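Local structure of Na-translocating NADH-quinone reductase subunit C NqrC (4XHF) at residues K36-L41 and N84-D89; Q42-M47 and V162-G167; K188-D193 and F197-V202. The protein is the soluble fragment of NqrC, a subunit with an FMN-binding domain, and holds flavin mononucleotide. All blocks are in the same frame, centred on the assembly; numbering follows the deposited sequence.

Contact 1: K36-L41 and N84-D89; sequences KKRDEL and NVLDFD
R38 and L86 lie at the closest backbone approach, their CA atoms 6.6 Å apart, where the helical segment 36-41 passes a loop turn in 84-89. The turn, tied by backbone bonds from D87 N to N84 O and from F88 N to V85 O, presents L86 and D87 to the helix. The R38 side chain crosses that of L86 at about a right angle, with CD of R38 3.6 Å from CD1 of L86. Past this apolar stem the chain bends at chi3 (-49°), and the guanidinium grips D87 side-on: NE and NH2 of R38 each donate to OD1 of D87 at 3.2 Å. Both bonds of this salt bridge are bent, at 140° and 138°, and the one oxygen accepts both N-H groups. The guanidinium and carboxylate planes are steeply inclined, and NE meets OD1 on its syn side but out of the carboxylate plane. One turn further along the helix, CD2 of L41 meets CD2 of L86 at 3.8 Å, adding a second apolar touch to L86. L41 continues onto R118 and F120, while L86 also touches F63, P69 and F120, so helix and loop pack together against strands 67-73 and 113-123 and helix 58-66.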
loop_
_atom_site.group_PDB
_atom_site.type_symbol
_atom_site.label_atom_id
_atom_site.label_comp_id
_atom_site.label_asym_id
_atom_site.label_seq_id
_atom_site.Cartn_x
_atom_site.Cartn_y
_atom_site.Cartn_z
ATOM N N LYS A 36 17.028 -6.270 8.981
ATOM C CA LYS A 36 15.838 -7.037 9.327
ATOM C C LYS A 36 14.597 -6.444 8.671
ATOM O O LYS A 36 13.757 -7.170 8.140
ATOM C CB LYS A 36 15.661 -7.083 10.846
ATOM C CG LYS A 36 14.457 -7.886 11.311
ATOM C CD LYS A 36 14.327 -7.863 12.824
ATOM C CE LYS A 36 12.922 -8.244 13.264
ATOM N NZ LYS A 36 12.523 -9.589 12.771
ATOM N N LYS A 37 14.491 -5.119 8.711
ATOM C CA LYS A 37 13.330 -4.423 8.167
ATOM C C LYS A 37 13.332 -4.445 6.641
ATOM O O LYS A 37 12.273 -4.451 6.013
ATOM C CB LYS A 37 13.289 -2.976 8.666
ATOM C CG LYS A 37 13.208 -2.838 10.180
ATOM C CD LYS A 37 11.857 -3.272 10.737
ATOM C CE LYS A 37 10.758 -2.267 10.408
ATOM N NZ LYS A 37 9.487 -2.570 11.126
ATOM N N ARG A 38 14.520 -4.454 6.047
ATOM C CA ARG A 38 14.633 -4.495 4.596
ATOM C C ARG A 38 14.181 -5.852 4.068
ATOM O O ARG A 38 13.580 -5.938 3.001
ATOM C CB ARG A 38 16.069 -4.206 4.155
ATOM C CG ARG A 38 16.168 -3.689 2.730
ATOM C CD ARG A 38 17.609 -3.468 2.297
ATOM N NE ARG A 38 18.375 -2.704 3.280
ATOM C CZ ARG A 38 19.194 -3.236 4.187
ATOM N NH1 ARG A 38 19.376 -4.551 4.253
ATOM N NH2 ARG A 38 19.840 -2.444 5.031
ATOM N N ASP A 39 14.474 -6.909 4.820
ATOM C CA ASP A 39 14.041 -8.254 4.450
ATOM C C ASP A 39 12.523 -8.370 4.511
ATOM O O ASP A 39 11.896 -8.897 3.593
ATOM C CB ASP A 39 14.674 -9.303 5.366
ATOM C CG ASP A 39 16.152 -9.511 5.093
ATOM O OD1 ASP A 39 16.628 -9.116 4.007
ATOM O OD2 ASP A 39 16.835 -10.087 5.966
ATOM N N GLU A 40 11.937 -7.885 5.601
ATOM C CA GLU A 40 10.487 -7.875 5.752
ATOM C C GLU A 40 9.846 -7.042 4.647
ATOM O O GLU A 40 8.843 -7.442 4.059
ATOM C CB GLU A 40 10.091 -7.333 7.128
ATOM C CG GLU A 40 10.538 -8.215 8.291
ATOM C CD GLU A 40 10.359 -7.558 9.647
ATOM O OE1 GLU A 40 9.880 -6.405 9.700
ATOM O OE2 GLU A 40 10.699 -8.198 10.666
ATOM N N LEU A 41 10.441 -5.886 4.368
ATOM C CA LEU A 41 9.972 -5.004 3.306
ATOM C C LEU A 41 9.932 -5.720 1.959
ATOM O O LEU A 41 8.921 -5.691 1.260
ATOM C CB LEU A 41 10.871 -3.770 3.216
ATOM C CG LEU A 41 10.547 -2.746 2.128
ATOM C CD1 LEU A 41 9.160 -2.166 2.326
ATOM C CD2 LEU A 41 11.585 -1.640 2.121
ATOM N N ASN A 84 19.894 5.585 -0.552
ATOM C CA ASN A 84 19.437 4.292 -0.043
ATOM C C ASN A 84 17.920 4.257 0.097
ATOM O O ASN A 84 17.384 4.387 1.198
ATOM C CB ASN A 84 20.094 3.980 1.304
ATOM C CG ASN A 84 21.578 3.697 1.178
ATOM O OD1 ASN A 84 21.980 2.627 0.720
ATOM N ND2 ASN A 84 22.400 4.652 1.593
ATOM N N VAL A 85 17.242 4.067 -1.030
ATOM C CA VAL A 85 15.785 4.105 -1.082
ATOM C C VAL A 85 15.156 3.061 -0.158
ATOM O O VAL A 85 14.137 3.326 0.475
ATOM C CB VAL A 85 15.285 3.897 -2.537
ATOM C CG1 VAL A 85 13.764 3.793 -2.597
ATOM C CG2 VAL A 85 15.758 5.036 -3.427
ATOM N N LEU A 86 15.766 1.884 -0.068
ATOM C CA LEU A 86 15.198 0.801 0.730
ATOM C C LEU A 86 15.267 1.095 2.228
ATOM O O LEU A 86 14.471 0.566 3.005
ATOM C CB LEU A 86 15.910 -0.521 0.432
ATOM C CG LEU A 86 15.493 -1.269 -0.838
ATOM C CD1 LEU A 86 16.317 -2.537 -0.987
ATOM C CD2 LEU A 86 14.011 -1.612 -0.829
ATOM N N ASP A 87 16.217 1.937 2.628
ATOM C CA ASP A 87 16.381 2.299 4.033
ATOM C C ASP A 87 15.654 3.599 4.371
ATOM O O ASP A 87 15.717 4.076 5.505
ATOM C CB ASP A 87 17.865 2.428 4.380
ATOM C CG ASP A 87 18.579 1.089 4.388
ATOM O OD1 ASP A 87 17.942 0.073 4.738
ATOM O OD2 ASP A 87 19.779 1.051 4.046
ATOM N N PHE A 88 14.961 4.163 3.388
ATOM C CA PHE A 88 14.212 5.398 3.589
ATOM C C PHE A 88 13.172 5.229 4.696
ATOM O O PHE A 88 12.359 4.307 4.657
ATOM C CB PHE A 88 13.540 5.827 2.282
ATOM C CG PHE A 88 12.833 7.149 2.367
ATOM C CD1 PHE A 88 13.544 8.337 2.329
ATOM C CD2 PHE A 88 11.455 7.206 2.473
ATOM C CE1 PHE A 88 12.893 9.554 2.403
ATOM C CE2 PHE A 88 10.800 8.419 2.545
ATOM C CZ PHE A 88 11.519 9.592 2.510
ATOM N N ASP A 89 13.219 6.117 5.688
ATOM C CA ASP A 89 12.291 6.078 6.818
ATOM C C ASP A 89 11.073 6.957 6.549
ATOM O O ASP A 89 11.144 8.180 6.664
ATOM C CB ASP A 89 12.993 6.529 8.102
ATOM C CG ASP A 89 12.194 6.206 9.353
ATOM O OD1 ASP A 89 10.961 6.034 9.258
ATOM O OD2 ASP A 89 12.805 6.122 10.439
#

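Contact 2: Q42-M47 and V162-G167; sequences QRYVLM and VVYEHG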
loop_
_atom_site.group_PDB
_atom_site.type_symbol
_atom_site.label_atom_id
_atom_site.label_comp_id
_atom_site.label_asym_id
_atom_site.label_seq_id
_atom_site.Cartn_x
_atom_site.Cartn_y
_atom_site.Cartn_z
ATOM N N GLN A 42 11.040 -6.364 1.604
ATOM C CA GLN A 42 11.140 -7.083 0.339
ATOM C C GLN A 42 10.076 -8.171 0.239
ATOM O O GLN A 42 9.462 -8.354 -0.810
ATOM C CB GLN A 42 12.538 -7.688 0.178
ATOM C CG GLN A 42 13.620 -6.664 -0.152
ATOM C CD GLN A 42 15.003 -7.278 -0.255
ATOM O OE1 GLN A 42 15.377 -8.137 0.542
ATOM N NE2 GLN A 42 15.772 -6.838 -1.245
ATOM N N ARG A 43 9.848 -8.880 1.340
ATOM C CA ARG A 43 8.848 -9.940 1.361
ATOM C C ARG A 43 7.448 -9.358 1.193
ATOM O O ARG A 43 6.654 -9.874 0.410
ATOM C CB ARG A 43 8.941 -10.751 2.658
ATOM C CG ARG A 43 10.180 -11.641 2.739
ATOM C CD ARG A 43 10.099 -12.636 3.891
ATOM N NE ARG A 43 10.081 -11.982 5.201
ATOM C CZ ARG A 43 11.159 -11.720 5.937
ATOM N NH1 ARG A 43 12.374 -12.045 5.510
ATOM N NH2 ARG A 43 11.022 -11.126 7.113
ATOM N N TYR A 44 7.157 -8.279 1.916
ATOM C CA TYR A 44 5.856 -7.615 1.829
ATOM C C TYR A 44 5.527 -7.222 0.393
ATOM O O TYR A 44 4.425 -7.470 -0.095
ATOM C CB TYR A 44 5.818 -6.361 2.710
ATOM C CG TYR A 44 5.928 -6.603 4.201
ATOM C CD1 TYR A 44 5.455 -7.772 4.781
ATOM C CD2 TYR A 44 6.503 -5.649 5.031
ATOM C CE1 TYR A 44 5.556 -7.984 6.146
ATOM C CE2 TYR A 44 6.608 -5.852 6.392
ATOM C CZ TYR A 44 6.134 -7.020 6.945
ATOM O OH TYR A 44 6.239 -7.220 8.303
ATOM N N VAL A 45 6.498 -6.608 -0.276
ATOM C CA VAL A 45 6.306 -6.096 -1.627
ATOM C C VAL A 45 6.041 -7.233 -2.604
ATOM O O VAL A 45 5.128 -7.153 -3.423
ATOM C CB VAL A 45 7.535 -5.272 -2.086
ATOM C CG1 VAL A 45 7.464 -4.935 -3.574
ATOM C CG2 VAL A 45 7.640 -3.998 -1.267
ATOM N N LEU A 46 6.832 -8.296 -2.512
ATOM C CA LEU A 46 6.666 -9.438 -3.404
ATOM C C LEU A 46 5.341 -10.142 -3.134
ATOM O O LEU A 46 4.662 -10.576 -4.063
ATOM C CB LEU A 46 7.827 -10.422 -3.251
ATOM C CG LEU A 46 9.201 -9.934 -3.719
ATOM C CD1 LEU A 46 10.260 -10.969 -3.376
ATOM C CD2 LEU A 46 9.214 -9.631 -5.214
ATOM N N MET A 47 4.973 -10.246 -1.862
ATOM C CA MET A 47 3.715 -10.878 -1.484
ATOM C C MET A 47 2.531 -10.098 -2.040
ATOM O O MET A 47 1.562 -10.681 -2.526
ATOM C CB MET A 47 3.604 -10.991 0.037
ATOM C CG MET A 47 4.408 -12.144 0.624
ATOM S SD MET A 47 4.364 -12.276 2.425
ATOM C CE MET A 47 3.158 -11.028 2.880
ATOM N N VAL A 162 -1.447 -6.144 1.492
ATOM C CA VAL A 162 -0.698 -6.672 2.624
ATOM C C VAL A 162 -0.697 -5.655 3.756
ATOM O O VAL A 162 -0.161 -4.561 3.604
ATOM C CB VAL A 162 0.761 -7.008 2.239
ATOM C CG1 VAL A 162 1.550 -7.486 3.453
ATOM C CG2 VAL A 162 0.801 -8.061 1.146
ATOM N N VAL A 163 -1.302 -6.018 4.882
ATOM C CA VAL A 163 -1.239 -5.203 6.092
ATOM C C VAL A 163 -0.260 -5.874 7.048
ATOM O O VAL A 163 -0.355 -7.077 7.289
ATOM C CB VAL A 163 -2.630 -5.041 6.751
ATOM C CG1 VAL A 163 -2.534 -4.304 8.082
ATOM C CG2 VAL A 163 -3.575 -4.306 5.813
ATOM N N TYR A 164 0.681 -5.097 7.579
ATOM C CA TYR A 164 1.773 -5.654 8.376
ATOM C C TYR A 164 1.882 -5.054 9.780
ATOM O O TYR A 164 2.669 -5.534 10.596
ATOM C CB TYR A 164 3.103 -5.467 7.636
ATOM C CG TYR A 164 3.536 -4.024 7.489
ATOM C CD1 TYR A 164 4.237 -3.383 8.502
ATOM C CD2 TYR A 164 3.253 -3.307 6.335
ATOM C CE1 TYR A 164 4.636 -2.069 8.374
ATOM C CE2 TYR A 164 3.650 -1.990 6.198
ATOM C CZ TYR A 164 4.342 -1.379 7.223
ATOM O OH TYR A 164 4.746 -0.071 7.105
ATOM N N GLU A 165 1.109 -4.009 10.064
ATOM C CA GLU A 165 1.148 -3.385 11.387
ATOM C C GLU A 165 -0.184 -2.747 11.765
ATOM O O GLU A 165 -0.851 -2.131 10.933
ATOM C CB GLU A 165 2.257 -2.329 11.450
ATOM C CG GLU A 165 2.300 -1.555 12.767
ATOM C CD GLU A 165 3.448 -0.567 12.838
ATOM O OE1 GLU A 165 4.377 -0.666 12.011
ATOM O OE2 GLU A 165 3.421 0.315 13.721
ATOM N N HIS A 166 -0.550 -2.887 13.035
ATOM C CA HIS A 166 -1.773 -2.296 13.558
ATOM C C HIS A 166 -1.763 -2.341 15.080
ATOM O O HIS A 166 -0.892 -2.964 15.686
ATOM C CB HIS A 166 -3.003 -3.030 13.019
ATOM C CG HIS A 166 -3.230 -4.366 13.652
ATOM N ND1 HIS A 166 -4.054 -4.542 14.741
ATOM C CD2 HIS A 166 -2.731 -5.590 13.356
ATOM C CE1 HIS A 166 -4.059 -5.817 15.087
ATOM N NE2 HIS A 166 -3.264 -6.474 14.263
ATOM N N GLY A 167 -2.738 -1.674 15.688
ATOM C CA GLY A 167 -2.901 -1.685 17.130
ATOM C C GLY A 167 -4.355 -1.894 17.518
ATOM O O GLY A 167 -4.766 -1.569 18.631
#
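Y44 lays its ring against Y164, and this aromatic pair is at the heart of the tightly packed part of the contact. CB of Y164 stands over one face of the Y44 ring, offset toward the rim, 3.5 Å from CZ of Y44; measured to the Y44 ring centroid, this CH-pi approach of Y164 CB is 3.8 Å. The two ring planes are near parallel, at 17°, yet slid apart with centroids 5.0 Å from each other. The overlap is therefore slight, and the Y164 methylene, rather than its ring, supplies the closest touch. The first torsion of Y164 explains this: at 67° it sets CG between the backbone N and the carbonyl carbon, directing the ring past Y44. V162 belongs to the same close-packed part. Its CG1 lies 4.1 Å from CD1 of Y44 in an oblique approach, and CG2 of V162 is 3.9 Å from the backbone O of Y44.

The axes of helix segment 42-47 and strand segment 162-165 run nearly antiparallel, at 157°, and approach to 9.2 Å. V162 and Y164, two residues apart on the strand, both point to the helix, while V163 between them points away and touches I145; helix 29-48 thus packs on one face of the antiparallel sheet. The strand carries a classic beta bulge at its end, where Y164 and E165 both face Y146 of the neighbouring strand 144-151. Y148 of that strand extends the aromatic cluster by touching both Y44 and Y164.

At the solvent edge the exposed M47 adds a lighter touch, chiefly through its terminal methyl, CE of M47 sitting 3.9 Å from CG1 of V162.

Contact 3: K188-D193 and F197-V202; sequences KQLFDD and FAMRLV
The carbonyl oxygen of L190 receives the N-H of A198 in a short bond, A198 N to L190 O at 2.7 Å. The bond is fairly straight, with 157° at the hydrogen, and the donor lies in the carbonyl plane. The same L190 oxygen is approached by CA of F197 at 3.5 Å, a weaker CA-H...O contact. CB of A198 lies against the backbone of the other segment, 4.0 Å from N of D192. A single beta bridge pairs F191 with F197, so the chain doubles back on itself through a short connection. This hairpin-like reversal belongs to the FMN-binding domain and leads into strand 200-202, which pairs in parallel with strand 213-215.

Side chains pack along this reversal. CD2 of L190 touches CE1 of F197 at 3.8 Å, approaching the ring obliquely, and lies 4.0 Å from CG of M199. The F191 ring is met at its edge by N of F197, with CD1 of F191 as the nearest ring atom. M199 is coiled by its bends at chi2 (-65°) and chi3 (-62°), which bring its SD into a close S...O approach, 3.1 Å from the backbone O of Q189, and its CE methyl to 3.8 Å from CB of K188. That backbone O of Q189 accepts a hydrogen bond from ND1 of H212, while the K188 ammonium reaches O of D210. The F197 side chain, whose CB points away from 188-193, touches M231 and E232 of helix 221-234.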
loop_
_atom_site.group_PDB
_atom_site.type_symbol
_atom_site.label_atom_id
_atom_site.label_comp_id
_atom_site.label_asym_id
_atom_site.label_seq_id
_atom_site.Cartn_x
_atom_site.Cartn_y
_atom_site.Cartn_z
ATOM N N LYS A 188 -10.181 -6.942 -7.116
ATOM C CA LYS A 188 -11.102 -5.830 -6.924
ATOM C C LYS A 188 -10.553 -4.574 -7.593
ATOM O O LYS A 188 -9.359 -4.493 -7.878
ATOM C CB LYS A 188 -11.338 -5.583 -5.433
ATOM C CG LYS A 188 -11.915 -6.780 -4.689
ATOM C CD LYS A 188 -13.318 -7.117 -5.161
ATOM C CE LYS A 188 -13.849 -8.361 -4.474
ATOM N NZ LYS A 188 -15.298 -8.567 -4.748
ATOM N N GLN A 189 -11.428 -3.599 -7.833
ATOM C CA GLN A 189 -11.040 -2.369 -8.520
ATOM C C GLN A 189 -11.327 -1.124 -7.682
ATOM O O GLN A 189 -12.419 -0.961 -7.141
ATOM C CB GLN A 189 -11.756 -2.274 -9.867
ATOM C CG GLN A 189 -11.226 -3.261 -10.893
ATOM C CD GLN A 189 -11.828 -3.057 -12.265
ATOM O OE1 GLN A 189 -12.988 -2.660 -12.395
ATOM N NE2 GLN A 189 -11.041 -3.321 -13.301
ATOM N N LEU A 190 -10.329 -0.248 -7.593
ATOM C CA LEU A 190 -10.402 0.937 -6.745
ATOM C C LEU A 190 -11.415 1.968 -7.233
ATOM O O LEU A 190 -12.131 2.560 -6.426
ATOM C CB LEU A 190 -9.021 1.590 -6.645
ATOM C CG LEU A 190 -7.963 0.794 -5.879
ATOM C CD1 LEU A 190 -6.580 1.276 -6.257
ATOM C CD2 LEU A 190 -8.171 0.919 -4.379
ATOM N N PHE A 191 -11.471 2.175 -8.547
ATOM C CA PHE A 191 -12.253 3.266 -9.130
ATOM C C PHE A 191 -13.367 2.790 -10.051
ATOM O O PHE A 191 -13.296 1.697 -10.615
ATOM C CB PHE A 191 -11.335 4.200 -9.916
ATOM C CG PHE A 191 -10.127 4.645 -9.153
ATOM C CD1 PHE A 191 -10.205 5.701 -8.263
ATOM C CD2 PHE A 191 -8.910 4.012 -9.332
ATOM C CE1 PHE A 191 -9.092 6.113 -7.563
ATOM C CE2 PHE A 191 -7.794 4.420 -8.635
ATOM C CZ PHE A 191 -7.885 5.472 -7.750
ATOM N N ASP A 192 -14.388 3.631 -10.213
ATOM C CA ASP A 192 -15.451 3.376 -11.180
ATOM C C ASP A 192 -15.097 3.995 -12.534
ATOM O O ASP A 192 -13.973 4.456 -12.739
ATOM C CB ASP A 192 -16.800 3.911 -10.668
ATOM C CG ASP A 192 -16.789 5.411 -10.386
ATOM O OD1 ASP A 192 -16.053 6.163 -11.056
ATOM O OD2 ASP A 192 -17.542 5.841 -9.488
ATOM N N ASP A 193 -16.059 4.009 -13.453
ATOM C CA ASP A 193 -15.835 4.553 -14.790
ATOM C C ASP A 193 -15.765 6.082 -14.783
ATOM O O ASP A 193 -15.275 6.688 -15.737
ATOM C CB ASP A 193 -16.930 4.076 -15.753
ATOM C CG ASP A 193 -18.329 4.227 -15.182
ATOM O OD1 ASP A 193 -18.587 5.217 -14.467
ATOM O OD2 ASP A 193 -19.174 3.347 -15.448
ATOM N N PHE A 197 -13.168 6.932 -6.655
ATOM C CA PHE A 197 -12.926 5.842 -5.718
ATOM C C PHE A 197 -14.248 5.183 -5.330
ATOM O O PHE A 197 -15.200 5.872 -4.960
ATOM C CB PHE A 197 -12.198 6.365 -4.480
ATOM C CG PHE A 197 -11.791 5.293 -3.519
ATOM C CD1 PHE A 197 -10.580 4.642 -3.662
ATOM C CD2 PHE A 197 -12.617 4.940 -2.467
ATOM C CE1 PHE A 197 -10.202 3.657 -2.776
ATOM C CE2 PHE A 197 -12.245 3.956 -1.578
ATOM C CZ PHE A 197 -11.034 3.314 -1.732
ATOM N N ALA A 198 -14.300 3.854 -5.411
ATOM C CA ALA A 198 -15.568 3.131 -5.325
ATOM C C ALA A 198 -15.560 1.965 -4.336
ATOM O O ALA A 198 -16.608 1.375 -4.071
ATOM C CB ALA A 198 -15.957 2.624 -6.709
ATOM N N MET A 199 -14.393 1.623 -3.796
ATOM C CA MET A 199 -14.293 0.497 -2.869
ATOM C C MET A 199 -15.123 0.732 -1.610
ATOM O O MET A 199 -15.008 1.774 -0.965
ATOM C CB MET A 199 -12.836 0.238 -2.480
ATOM C CG MET A 199 -11.958 -0.277 -3.607
ATOM S SD MET A 199 -12.411 -1.906 -4.235
ATOM C CE MET A 199 -12.192 -2.942 -2.792
ATOM N N ARG A 200 -15.960 -0.247 -1.275
ATOM C CA ARG A 200 -16.781 -0.204 -0.070
ATOM C C ARG A 200 -16.759 -1.561 0.617
ATOM O O ARG A 200 -16.907 -2.592 -0.040
ATOM C CB ARG A 200 -18.226 0.182 -0.403
ATOM C CG ARG A 200 -18.385 1.528 -1.087
ATOM C CD ARG A 200 -18.075 2.676 -0.147
ATOM N NE ARG A 200 -18.208 3.971 -0.812
ATOM C CZ ARG A 200 -17.246 4.565 -1.514
ATOM N NH1 ARG A 200 -16.057 3.991 -1.658
ATOM N NH2 ARG A 200 -17.474 5.743 -2.079
ATOM N N LEU A 201 -16.570 -1.566 1.933
ATOM C CA LEU A 201 -16.670 -2.804 2.698
ATOM C C LEU A 201 -18.136 -3.126 2.960
ATOM O O LEU A 201 -18.893 -2.277 3.430
ATOM C CB LEU A 201 -15.893 -2.707 4.010
ATOM C CG LEU A 201 -14.478 -3.283 3.921
ATOM C CD1 LEU A 201 -13.580 -2.388 3.081
ATOM C CD2 LEU A 201 -13.900 -3.487 5.303
ATOM N N VAL A 202 -18.519 -4.360 2.648
ATOM C CA VAL A 202 -19.919 -4.766 2.624
ATOM C C VAL A 202 -20.205 -5.837 3.664
ATOM O O VAL A 202 -19.426 -6.774 3.836
ATOM C CB VAL A 202 -20.315 -5.300 1.232
ATOM C CG1 VAL A 202 -21.785 -5.697 1.192
ATOM C CG2 VAL A 202 -20.011 -4.265 0.161
#

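Contacts 1 and 2 share helix 29-48: residues 36-41 and 42-47 are consecutive, and the two centres lie 12 Å apart. Their segments alternate along the chain; the one N-terminal helix meets first the 84-89 loop and then strand 158-165 of the antiparallel sheet. Contact 3 comes later in sequence and is local, joining two nearby segments within the FMN-binding domain. It sits across the chain's centre from the other two, its centre 30 Å from that of contact 1 and 21 Å from that of contact 2. The helix packs on the loop and the sheet on one side of the centre; contact 3 lies on the other, by the short parallel pair 200-202 and 213-215.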